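Local coordinates for lectin-related NK cell receptor LY49L1 (Mus musculus, PDB 3G8K), which acts as a receptor of natural killer cells, in a family that recognises MHC class I molecules through a C-type lectin-like domain, and may bind carbohydrate, at residues Asp49-Lys52 against Phe53-Leu57; Cys121-Arg124 against Leu125-Pro129; Cys31-Thr34 against Cys35-Ser39. The protein carries 1 engineered substitution. All coordinates share one frame; numbering follows the deposited sequence.

Contact 1 (Asp49-Lys52 against Phe53-Leu57); sequences DELK and FLKLL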
ATOM      1  N   ASP A  49       2.227 -16.685   1.864  1.00 26.21           N
ATOM      2  CA  ASP A  49       1.301 -15.649   2.389  1.00 28.88           C
ATOM      3  C   ASP A  49       1.758 -14.254   2.017  1.00 27.63           C
ATOM      4  O   ASP A  49       0.954 -13.403   1.574  1.00 28.01           O
ATOM      5  CB  ASP A  49       1.190 -15.742   3.924  1.00 29.99           C
ATOM      6  CG  ASP A  49       0.073 -14.861   4.521  1.00 37.77           C
ATOM      7  OD1 ASP A  49      -1.120 -15.152   4.239  1.00 44.81           O
ATOM      8  OD2 ASP A  49       0.364 -13.905   5.317  1.00 43.80           O
ATOM      9  N   GLU A  50       3.055 -14.025   2.191  1.00 27.16           N
ATOM     10  CA  GLU A  50       3.653 -12.698   1.944  1.00 26.46           C
ATOM     11  C   GLU A  50       3.706 -12.341   0.454  1.00 25.16           C
ATOM     12  O   GLU A  50       3.208 -11.321   0.036  1.00 25.18           O
ATOM     13  CB  GLU A  50       5.014 -12.593   2.643  1.00 27.43           C
ATOM     14  CG  GLU A  50       5.684 -11.267   2.404  1.00 26.42           C
ATOM     15  CD  GLU A  50       7.070 -11.233   2.982  1.00 28.00           C
ATOM     16  OE1 GLU A  50       7.681 -10.163   2.990  1.00 23.05           O
ATOM     17  OE2 GLU A  50       7.527 -12.282   3.446  1.00 25.24           O
ATOM     18  N   LEU A  51       4.240 -13.253  -0.341  1.00 26.79           N
ATOM     19  CA  LEU A  51       4.090 -13.232  -1.771  1.00 26.40           C
ATOM     20  C   LEU A  51       2.660 -12.958  -2.287  1.00 27.35           C
ATOM     21  O   LEU A  51       2.498 -12.126  -3.202  1.00 24.34           O
ATOM     22  CB  LEU A  51       4.634 -14.516  -2.410  1.00 26.09           C
ATOM     23  CG  LEU A  51       4.734 -14.435  -3.949  1.00 26.30           C
ATOM     24  CD1 LEU A  51       5.646 -13.331  -4.556  1.00 22.91           C
ATOM     25  CD2 LEU A  51       5.030 -15.770  -4.456  1.00 22.51           C
ATOM     26  N   LYS A  52       1.649 -13.673  -1.754  1.00 28.54           N
ATOM     27  CA  LYS A  52       0.220 -13.405  -2.117  1.00 30.09           C
ATOM     28  C   LYS A  52      -0.172 -11.964  -1.927  1.00 30.98           C
ATOM     29  O   LYS A  52      -0.703 -11.312  -2.858  1.00 32.90           O
ATOM     30  CB  LYS A  52      -0.708 -14.313  -1.337  1.00 30.82           C
ATOM     31  CG  LYS A  52      -0.797 -15.711  -1.933  1.00 32.27           C
ATOM     32  CD  LYS A  52      -1.367 -16.705  -0.858  1.00 41.44           C
ATOM     33  CE  LYS A  52      -1.831 -18.041  -1.505  1.00 42.18           C
ATOM     34  NZ  LYS A  52      -0.679 -18.663  -2.241  1.00 42.01           N
ATOM     35  N   PHE A  53       0.131 -11.424  -0.749  1.00 31.34           N
ATOM     36  CA  PHE A  53      -0.095 -10.028  -0.462  1.00 30.63           C
ATOM     37  C   PHE A  53       0.656  -9.047  -1.391  1.00 31.53           C
ATOM     38  O   PHE A  53       0.052  -8.101  -1.930  1.00 30.71           O
ATOM     39  CB  PHE A  53       0.205  -9.710   1.002  1.00 32.07           C
ATOM     40  CG  PHE A  53       0.587  -8.256   1.203  1.00 35.16           C
ATOM     41  CD1 PHE A  53      -0.413  -7.254   1.176  1.00 37.26           C
ATOM     42  CD2 PHE A  53       1.941  -7.877   1.371  1.00 34.29           C
ATOM     43  CE1 PHE A  53      -0.086  -5.894   1.308  1.00 38.14           C
ATOM     44  CE2 PHE A  53       2.284  -6.523   1.481  1.00 39.79           C
ATOM     45  CZ  PHE A  53       1.264  -5.516   1.472  1.00 38.73           C
ATOM     46  N   LEU A  54       1.954  -9.239  -1.614  1.00 30.31           N
ATOM     47  CA  LEU A  54       2.646  -8.255  -2.441  1.00 29.47           C
ATOM     48  C   LEU A  54       2.076  -8.211  -3.837  1.00 30.22           C
ATOM     49  O   LEU A  54       1.956  -7.147  -4.399  1.00 30.40           O
ATOM     50  CB  LEU A  54       4.163  -8.447  -2.470  1.00 28.76           C
ATOM     51  CG  LEU A  54       4.908  -7.970  -1.225  1.00 24.88           C
ATOM     52  CD1 LEU A  54       6.165  -8.877  -1.059  1.00 25.32           C
ATOM     53  CD2 LEU A  54       5.230  -6.492  -1.390  1.00 28.05           C
ATOM     54  N   LYS A  55       1.763  -9.366  -4.417  1.00 31.62           N
ATOM     55  CA  LYS A  55       1.205  -9.424  -5.781  1.00 32.09           C
ATOM     56  C   LYS A  55      -0.167  -8.713  -5.835  1.00 33.68           C
ATOM     57  O   LYS A  55      -0.521  -8.085  -6.834  1.00 34.36           O
ATOM     58  CB  LYS A  55       0.985 -10.867  -6.195  1.00 32.23           C
ATOM     59  CG  LYS A  55       2.168 -11.674  -6.667  1.00 30.88           C
ATOM     60  CD  LYS A  55       1.690 -13.117  -6.504  1.00 34.02           C
ATOM     61  CE  LYS A  55       2.505 -14.186  -7.234  1.00 37.75           C
ATOM     62  NZ  LYS A  55       2.140 -15.511  -6.522  1.00 37.67           N
ATOM     63  N   LEU A  56      -0.922  -8.843  -4.754  1.00 35.40           N
ATOM     64  CA  LEU A  56      -2.162  -8.084  -4.492  1.00 36.73           C
ATOM     65  C   LEU A  56      -1.965  -6.537  -4.400  1.00 37.81           C
ATOM     66  O   LEU A  56      -2.568  -5.746  -5.173  1.00 37.52           O
ATOM     67  CB  LEU A  56      -2.704  -8.641  -3.205  1.00 37.53           C
ATOM     68  CG  LEU A  56      -4.144  -8.986  -2.885  1.00 41.58           C
ATOM     69  CD1 LEU A  56      -4.732  -7.770  -2.134  1.00 44.42           C
ATOM     70  CD2 LEU A  56      -4.968  -9.488  -4.147  1.00 45.45           C
ATOM     71  N   LEU A  57      -1.052  -6.113  -3.525  1.00 39.19           N
ATOM     72  CA  LEU A  57      -0.830  -4.714  -3.202  1.00 40.43           C
ATOM     73  C   LEU A  57       0.131  -3.864  -3.999  1.00 40.69           C
ATOM     74  O   LEU A  57      -0.043  -2.656  -3.985  1.00 41.61           O
ATOM     75  CB  LEU A  57      -0.427  -4.589  -1.745  1.00 41.85           C
ATOM     76  CG  LEU A  57      -1.448  -3.902  -0.838  1.00 47.03           C
ATOM     77  CD1 LEU A  57      -2.142  -2.652  -1.555  1.00 51.17           C
ATOM     78  CD2 LEU A  57      -2.519  -4.906  -0.300  1.00 47.36           C
TER
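Leu51 and Lys55, one helical turn apart, lie against each other, the two side chains meeting at a slant. With CG of Leu51 anti to the backbone N (chi1 -169°), its branch carries CD2 to 3.6 Å from Lys55 NZ. The lysine runs extended beyond CG over the leucine, and its CD passes 3.5 Å from Leu51 O. A long aliphatic chain suits this place, since its methylenes can lie against a leucine and leave the charge at the end. Farther round, Glu50 and Leu54 meet more lightly, CG to CD1 at 4.2 Å. The glutamate runs out extended, and its buried carboxylate is held on both oxygens: OE1 by a salt bridge to Lys17 and a hydrogen bond to Tyr19, OE2 by the backbone N of Asp46. All of this lies on helix 48-57, the second of the two helices of the C-type lectin-like fold, where hydrogen bonds four residues apart set the spacing; Leu54 N to Glu50 O, at 2.9 Å, is the shortest across the contact. Glu50 O also lies at the edge of the Phe53 ring, near its plane, 3.9 Å from CD2. That ring stacks on Tyr14 and meets Phe12 nearly at a right angle, while Tyr10 of the second subunit packs on it. Leu51 and Leu54 both rest on Leu103 of strand 100-104, as befits branched aliphatic residues facing a sheet.

Contact 2 (Cys121-Arg124 against Leu125-Pro129); sequences CGKR and LDKFP
Leu125 is the first residue beyond Arg124, where the chain leaves strand 118-124 and begins to turn. The bond from its CA to its CB points away from the strand end, and the side chain rests on Cys18 of strand 17-21 and on Trp11 of the second subunit, a fitting place for an aliphatic residue between two subunits. Asp126 turns back to Arg124. Its CG sits between the backbone N and the carbonyl carbon (chi1 60°), which swings the carboxylate over to the arginine. The guanidinium comes side-on, with NE giving a bond of 2.8 Å to Asp126 OD2 and NH2 one of 2.7 Å to Asp126 OD1. Both oxygens use their syn lone pairs and lie close to the guanidinium plane, and the two flat groups are only 21° apart. This bidentate salt bridge fixes the rotation of both groups, which one bond alone would leave freer. The backbone beneath it forms a type I beta turn from Arg124 to Lys127, through which the last long strand of the C-type lectin-like domain passes into the C-terminal tail. At the fourth position of that turn, Lys127 N bonds to Arg124 O at 3.3 Å, a long bond whose donor stands above the carbonyl plane. The Lys127 side chain then folds back along the strand and crosses Lys123 at about a right angle, CG of Lys127 lying 4.1 Å from CE of Lys123. That CE also lies 3.9 Å from Lys127 O, while the ammonium groups stay well apart, NZ of Lys123 to NZ of Lys127 7.0 Å. A water accepts from Lys127 NZ at 2.7 Å and donates to Gly122 O, tying the lysine tip to the strand.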
ATOM      1  N   CYS A 121      12.682  -2.323  -1.454  1.00 25.14           N
ATOM      2  CA  CYS A 121      13.457  -2.532  -0.223  1.00 25.01           C
ATOM      3  C   CYS A 121      12.566  -2.951   0.954  1.00 24.06           C
ATOM      4  O   CYS A 121      11.563  -2.356   1.192  1.00 25.45           O
ATOM      5  CB  CYS A 121      14.122  -1.246   0.167  1.00 24.19           C
ATOM      6  SG  CYS A 121      15.076  -0.482  -1.185  1.00 26.73           S
ATOM      7  N   GLY A 122      12.891  -3.989   1.693  1.00 25.94           N
ATOM      8  CA  GLY A 122      12.107  -4.228   2.908  1.00 24.64           C
ATOM      9  C   GLY A 122      12.885  -3.905   4.182  1.00 24.03           C
ATOM     10  O   GLY A 122      14.121  -3.919   4.196  1.00 25.15           O
ATOM     11  N   LYS A 123      12.151  -3.620   5.244  1.00 25.46           N
ATOM     12  CA  LYS A 123      12.638  -3.429   6.609  1.00 26.09           C
ATOM     13  C   LYS A 123      11.544  -3.869   7.598  1.00 25.46           C
ATOM     14  O   LYS A 123      10.438  -3.379   7.568  1.00 24.12           O
ATOM     15  CB  LYS A 123      13.074  -1.988   6.902  1.00 27.85           C
ATOM     16  CG  LYS A 123      13.893  -1.816   8.252  1.00 25.24           C
ATOM     17  CD  LYS A 123      14.171  -0.321   8.500  1.00 28.42           C
ATOM     18  CE  LYS A 123      14.887  -0.013   9.803  1.00 32.99           C
ATOM     19  NZ  LYS A 123      14.763   1.478  10.058  1.00 37.12           N
ATOM     20  N   ARG A 124      11.859  -4.888   8.413  1.00 26.29           N
ATOM     21  CA  ARG A 124      11.021  -5.286   9.510  1.00 25.82           C
ATOM     22  C   ARG A 124      10.900  -4.212  10.565  1.00 25.21           C
ATOM     23  O   ARG A 124      11.779  -3.376  10.756  1.00 26.33           O
ATOM     24  CB  ARG A 124      11.526  -6.595  10.129  1.00 26.44           C
ATOM     25  CG  ARG A 124      11.201  -7.709   9.286  1.00 24.83           C
ATOM     26  CD  ARG A 124      11.748  -8.994   9.858  1.00 30.20           C
ATOM     27  NE  ARG A 124      11.413  -9.272  11.250  1.00 30.04           N
ATOM     28  CZ  ARG A 124      10.766 -10.381  11.631  1.00 33.30           C
ATOM     29  NH1 ARG A 124      10.349 -11.232  10.699  1.00 32.86           N
ATOM     30  NH2 ARG A 124      10.522 -10.643  12.912  1.00 28.76           N
ATOM     31  N   LEU A 125       9.778  -4.233  11.245  1.00 25.46           N
ATOM     32  CA  LEU A 125       9.502  -3.238  12.258  1.00 27.34           C
ATOM     33  C   LEU A 125      10.302  -3.464  13.589  1.00 27.92           C
ATOM     34  O   LEU A 125      10.513  -2.541  14.394  1.00 27.54           O
ATOM     35  CB  LEU A 125       7.968  -3.145  12.411  1.00 27.03           C
ATOM     36  CG  LEU A 125       7.166  -2.046  11.711  1.00 25.65           C
ATOM     37  CD1 LEU A 125       7.790  -1.529  10.526  1.00 27.13           C
ATOM     38  CD2 LEU A 125       5.781  -2.473  11.355  1.00 28.21           C
ATOM     39  N   ASP A 126      10.721  -4.712  13.822  1.00 28.68           N
ATOM     40  CA  ASP A 126      11.647  -5.070  14.872  1.00 28.34           C
ATOM     41  C   ASP A 126      13.152  -5.018  14.418  1.00 29.49           C
ATOM     42  O   ASP A 126      13.989  -5.693  15.012  1.00 28.01           O
ATOM     43  CB  ASP A 126      11.281  -6.453  15.467  1.00 28.29           C
ATOM     44  CG  ASP A 126      11.307  -7.556  14.464  1.00 28.11           C
ATOM     45  OD1 ASP A 126      10.817  -8.661  14.795  1.00 31.69           O
ATOM     46  OD2 ASP A 126      11.831  -7.402  13.344  1.00 28.92           O
ATOM     47  N   LYS A 127      13.496  -4.167  13.425  1.00 30.05           N
ATOM     48  CA  LYS A 127      14.888  -4.060  12.999  1.00 30.78           C
ATOM     49  C   LYS A 127      15.512  -2.787  13.549  1.00 30.11           C
ATOM     50  O   LYS A 127      15.028  -1.684  13.305  1.00 31.52           O
ATOM     51  CB  LYS A 127      15.133  -4.294  11.483  1.00 31.47           C
ATOM     52  CG  LYS A 127      16.425  -3.602  10.970  1.00 33.30           C
ATOM     53  CD  LYS A 127      17.179  -4.346   9.860  1.00 35.18           C
ATOM     54  CE  LYS A 127      17.848  -3.338   8.846  1.00 38.56           C
ATOM     55  NZ  LYS A 127      18.394  -3.918   7.516  1.00 38.98           N
ATOM     56  N   PHE A 128      16.562  -2.969  14.353  1.00 28.75           N
ATOM     57  CA  PHE A 128      17.166  -1.914  15.152  1.00 26.77           C
ATOM     58  C   PHE A 128      18.662  -1.978  14.882  1.00 27.00           C
ATOM     59  O   PHE A 128      19.200  -3.046  14.551  1.00 27.32           O
ATOM     60  CB  PHE A 128      16.839  -2.124  16.635  1.00 25.77           C
ATOM     61  CG  PHE A 128      15.350  -2.217  16.933  1.00 22.17           C
ATOM     62  CD1 PHE A 128      14.782  -3.398  17.318  1.00 22.19           C
ATOM     63  CD2 PHE A 128      14.523  -1.117  16.765  1.00 18.19           C
ATOM     64  CE1 PHE A 128      13.393  -3.473  17.606  1.00 23.97           C
ATOM     65  CE2 PHE A 128      13.169  -1.174  17.011  1.00 20.77           C
ATOM     66  CZ  PHE A 128      12.612  -2.376  17.450  1.00 26.45           C
ATOM     67  N   PRO A 129      19.353  -0.825  14.944  1.00 28.23           N
ATOM     68  CA  PRO A 129      20.805  -0.879  14.848  1.00 28.32           C
ATOM     69  C   PRO A 129      21.450  -1.759  15.917  1.00 30.14           C
ATOM     70  O   PRO A 129      20.897  -1.962  17.009  1.00 30.43           O
ATOM     71  CB  PRO A 129      21.252   0.584  15.032  1.00 28.35           C
ATOM     72  CG  PRO A 129      20.088   1.386  15.307  1.00 27.84           C
ATOM     73  CD  PRO A 129      18.840   0.550  15.090  1.00 27.50           C
TER
HETATM   74  O   HOH W   1      16.175  -4.941   6.374  1.00 38.19           O

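Contact 3 (Cys31-Thr34 against Cys35-Ser39); sequences CKQT and CQISS
Gln33 and Gln36 supply the flat groups, and each presents its OE1: Gln33 to Ile37 CG2, Gln36 to a water. The Gln33 chain, bent at chi2, crosses Ile37 at about a right angle and sets OE1 4.1 Å from CG2 of Ile37, a methyl that lies closer, at 3.4 Å, to the backbone O of Gln33. The water donates to Gln36 OE1 at 2.7 Å and to Lys32 O at 2.8 Å. Lys32 O therefore receives two donors, this water and Gln36 N. On the buried side Cys35 points SG, anti to its own carbonyl carbon (chi1 -66°), to 3.3 Å from Cys31 O, which also accepts the straight bond from Cys35 N. Small cysteines suit this face, since both must reach strand 118-124: Cys31 is bonded to Cys119 and Cys35 to Cys121. Thr34 returns its hydroxyl to Gly30 O inside the helix, a common way to satisfy a helical threonine. Beyond Ile37 the chain turns at Ser39, whose positive phi allows Ser39 N to reach Gln36 O and Leu40 N to reach Cys35 O: a Schellman motif closing the first helix of the C-type lectin-like fold, disulfide-bonded to its sheet.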
ATOM      1  N   CYS A  31      20.385  -1.535  -6.911  1.00 26.25           N
ATOM      2  CA  CYS A  31      19.218  -1.554  -6.068  1.00 23.94           C
ATOM      3  C   CYS A  31      19.624  -2.145  -4.738  1.00 23.80           C
ATOM      4  O   CYS A  31      19.140  -1.749  -3.680  1.00 21.21           O
ATOM      5  CB  CYS A  31      18.108  -2.477  -6.675  1.00 23.96           C
ATOM      6  SG  CYS A  31      16.994  -1.723  -7.820  1.00 24.48           S
ATOM      7  N   LYS A  32      20.419  -3.180  -4.811  1.00 24.93           N
ATOM      8  CA  LYS A  32      20.876  -3.830  -3.600  1.00 26.64           C
ATOM      9  C   LYS A  32      21.641  -2.776  -2.803  1.00 27.34           C
ATOM     10  O   LYS A  32      21.362  -2.564  -1.597  1.00 26.32           O
ATOM     11  CB  LYS A  32      21.721  -5.048  -3.915  1.00 27.22           C
ATOM     12  CG  LYS A  32      22.013  -5.811  -2.688  1.00 28.73           C
ATOM     13  CD  LYS A  32      23.434  -6.231  -2.598  1.00 28.81           C
ATOM     14  CE  LYS A  32      23.441  -7.373  -1.603  1.00 31.71           C
ATOM     15  NZ  LYS A  32      24.762  -7.698  -1.086  1.00 34.33           N
ATOM     16  N   GLN A  33      22.552  -2.071  -3.475  1.00 27.82           N
ATOM     17  CA  GLN A  33      23.249  -1.038  -2.757  1.00 30.57           C
ATOM     18  C   GLN A  33      22.453   0.213  -2.337  1.00 29.88           C
ATOM     19  O   GLN A  33      22.714   0.761  -1.284  1.00 30.11           O
ATOM     20  CB  GLN A  33      24.620  -0.736  -3.386  1.00 31.87           C
ATOM     21  CG  GLN A  33      25.748  -1.611  -2.705  1.00 37.86           C
ATOM     22  CD  GLN A  33      26.816  -0.804  -1.939  1.00 44.43           C
ATOM     23  OE1 GLN A  33      26.688   0.424  -1.749  1.00 48.33           O
ATOM     24  NE2 GLN A  33      27.901  -1.488  -1.532  1.00 44.83           N
ATOM     25  N   THR A  34      21.467   0.634  -3.125  1.00 30.50           N
ATOM     26  CA  THR A  34      20.545   1.714  -2.725  1.00 29.63           C
ATOM     27  C   THR A  34      19.674   1.332  -1.523  1.00 29.28           C
ATOM     28  O   THR A  34      19.576   2.077  -0.572  1.00 28.63           O
ATOM     29  CB  THR A  34      19.660   2.140  -3.868  1.00 31.03           C
ATOM     30  OG1 THR A  34      20.494   2.594  -4.938  1.00 28.99           O
ATOM     31  CG2 THR A  34      18.716   3.256  -3.461  1.00 29.83           C
ATOM     32  N   CYS A  35      19.063   0.157  -1.517  1.00 30.33           N
ATOM     33  CA  CYS A  35      18.375  -0.252  -0.300  1.00 29.71           C
ATOM     34  C   CYS A  35      19.335  -0.075   0.893  1.00 30.50           C
ATOM     35  O   CYS A  35      18.967   0.478   1.931  1.00 31.31           O
ATOM     36  CB  CYS A  35      17.846  -1.692  -0.431  1.00 30.00           C
ATOM     37  SG  CYS A  35      16.535  -1.805  -1.712  1.00 26.91           S
ATOM     38  N   GLN A  36      20.572  -0.531   0.732  1.00 31.28           N
ATOM     39  CA  GLN A  36      21.536  -0.627   1.840  1.00 32.29           C
ATOM     40  C   GLN A  36      22.031   0.674   2.471  1.00 33.16           C
ATOM     41  O   GLN A  36      21.919   0.848   3.689  1.00 31.31           O
ATOM     42  CB  GLN A  36      22.632  -1.662   1.555  1.00 33.80           C
ATOM     43  CG  GLN A  36      22.271  -2.905   2.349  1.00 35.17           C
ATOM     44  CD  GLN A  36      22.784  -4.209   1.838  1.00 39.00           C
ATOM     45  OE1 GLN A  36      22.000  -5.233   1.765  1.00 35.68           O
ATOM     46  NE2 GLN A  36      24.094  -4.234   1.488  1.00 37.88           N
ATOM     47  N   ILE A  37      22.462   1.641   1.655  1.00 34.40           N
ATOM     48  CA  ILE A  37      22.832   2.943   2.198  1.00 36.32           C
ATOM     49  C   ILE A  37      21.729   3.566   3.080  1.00 35.63           C
ATOM     50  O   ILE A  37      22.008   4.416   3.968  1.00 35.76           O
ATOM     51  CB  ILE A  37      23.399   3.942   1.104  1.00 36.88           C
ATOM     52  CG1 ILE A  37      22.306   4.529   0.254  1.00 36.31           C
ATOM     53  CG2 ILE A  37      24.405   3.246   0.205  1.00 37.59           C
ATOM     54  CD1 ILE A  37      22.859   5.087  -1.097  1.00 39.07           C
ATOM     55  N   SER A  38      20.486   3.143   2.868  1.00 34.23           N
ATOM     56  CA  SER A  38      19.391   3.612   3.700  1.00 33.44           C
ATOM     57  C   SER A  38      18.957   2.648   4.830  1.00 33.63           C
ATOM     58  O   SER A  38      17.841   2.759   5.326  1.00 33.51           O
ATOM     59  CB  SER A  38      18.200   3.937   2.811  1.00 33.57           C
ATOM     60  OG  SER A  38      18.409   5.161   2.106  1.00 35.78           O
ATOM     61  N   SER A  39      19.834   1.727   5.240  1.00 33.39           N
ATOM     62  CA  SER A  39      19.546   0.678   6.243  1.00 32.71           C
ATOM     63  C   SER A  39      18.328  -0.208   5.983  1.00 33.15           C
ATOM     64  O   SER A  39      17.768  -0.807   6.937  1.00 33.18           O
ATOM     65  CB  SER A  39      19.465   1.268   7.663  1.00 33.54           C
ATOM     66  OG  SER A  39      20.585   2.144   7.891  1.00 34.87           O
TER
HETATM   67  O   HOH W   2      20.083  -4.396   0.014  1.00 26.12           O
HETATM   68  O   HOH W   3      19.234   5.238  -0.204  1.00 33.12           O

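Contacts 1 and 3 are partly buried turns of the two helices, on opposite sides of the chain's centre, whereas contact 2 lies at the surface where strand 118-124 runs out. The helical pair share backbone bonds four residues apart but differ in side chains: contact 1 packs leucines against the sheet and turns Phe53 to the second subunit, contact 3 places half-cystines on the sheet. Contact 2 instead depends on a salt bridge; water bridges occur in both contacts 2 and 3. These two are linked covalently, through the Cys35-Cys121 disulfide, and Lys127 CE packs 3.2 Å from Ser39 O. Contact 1 touches neither; its nearest atoms stay about 7 Å from contact 2.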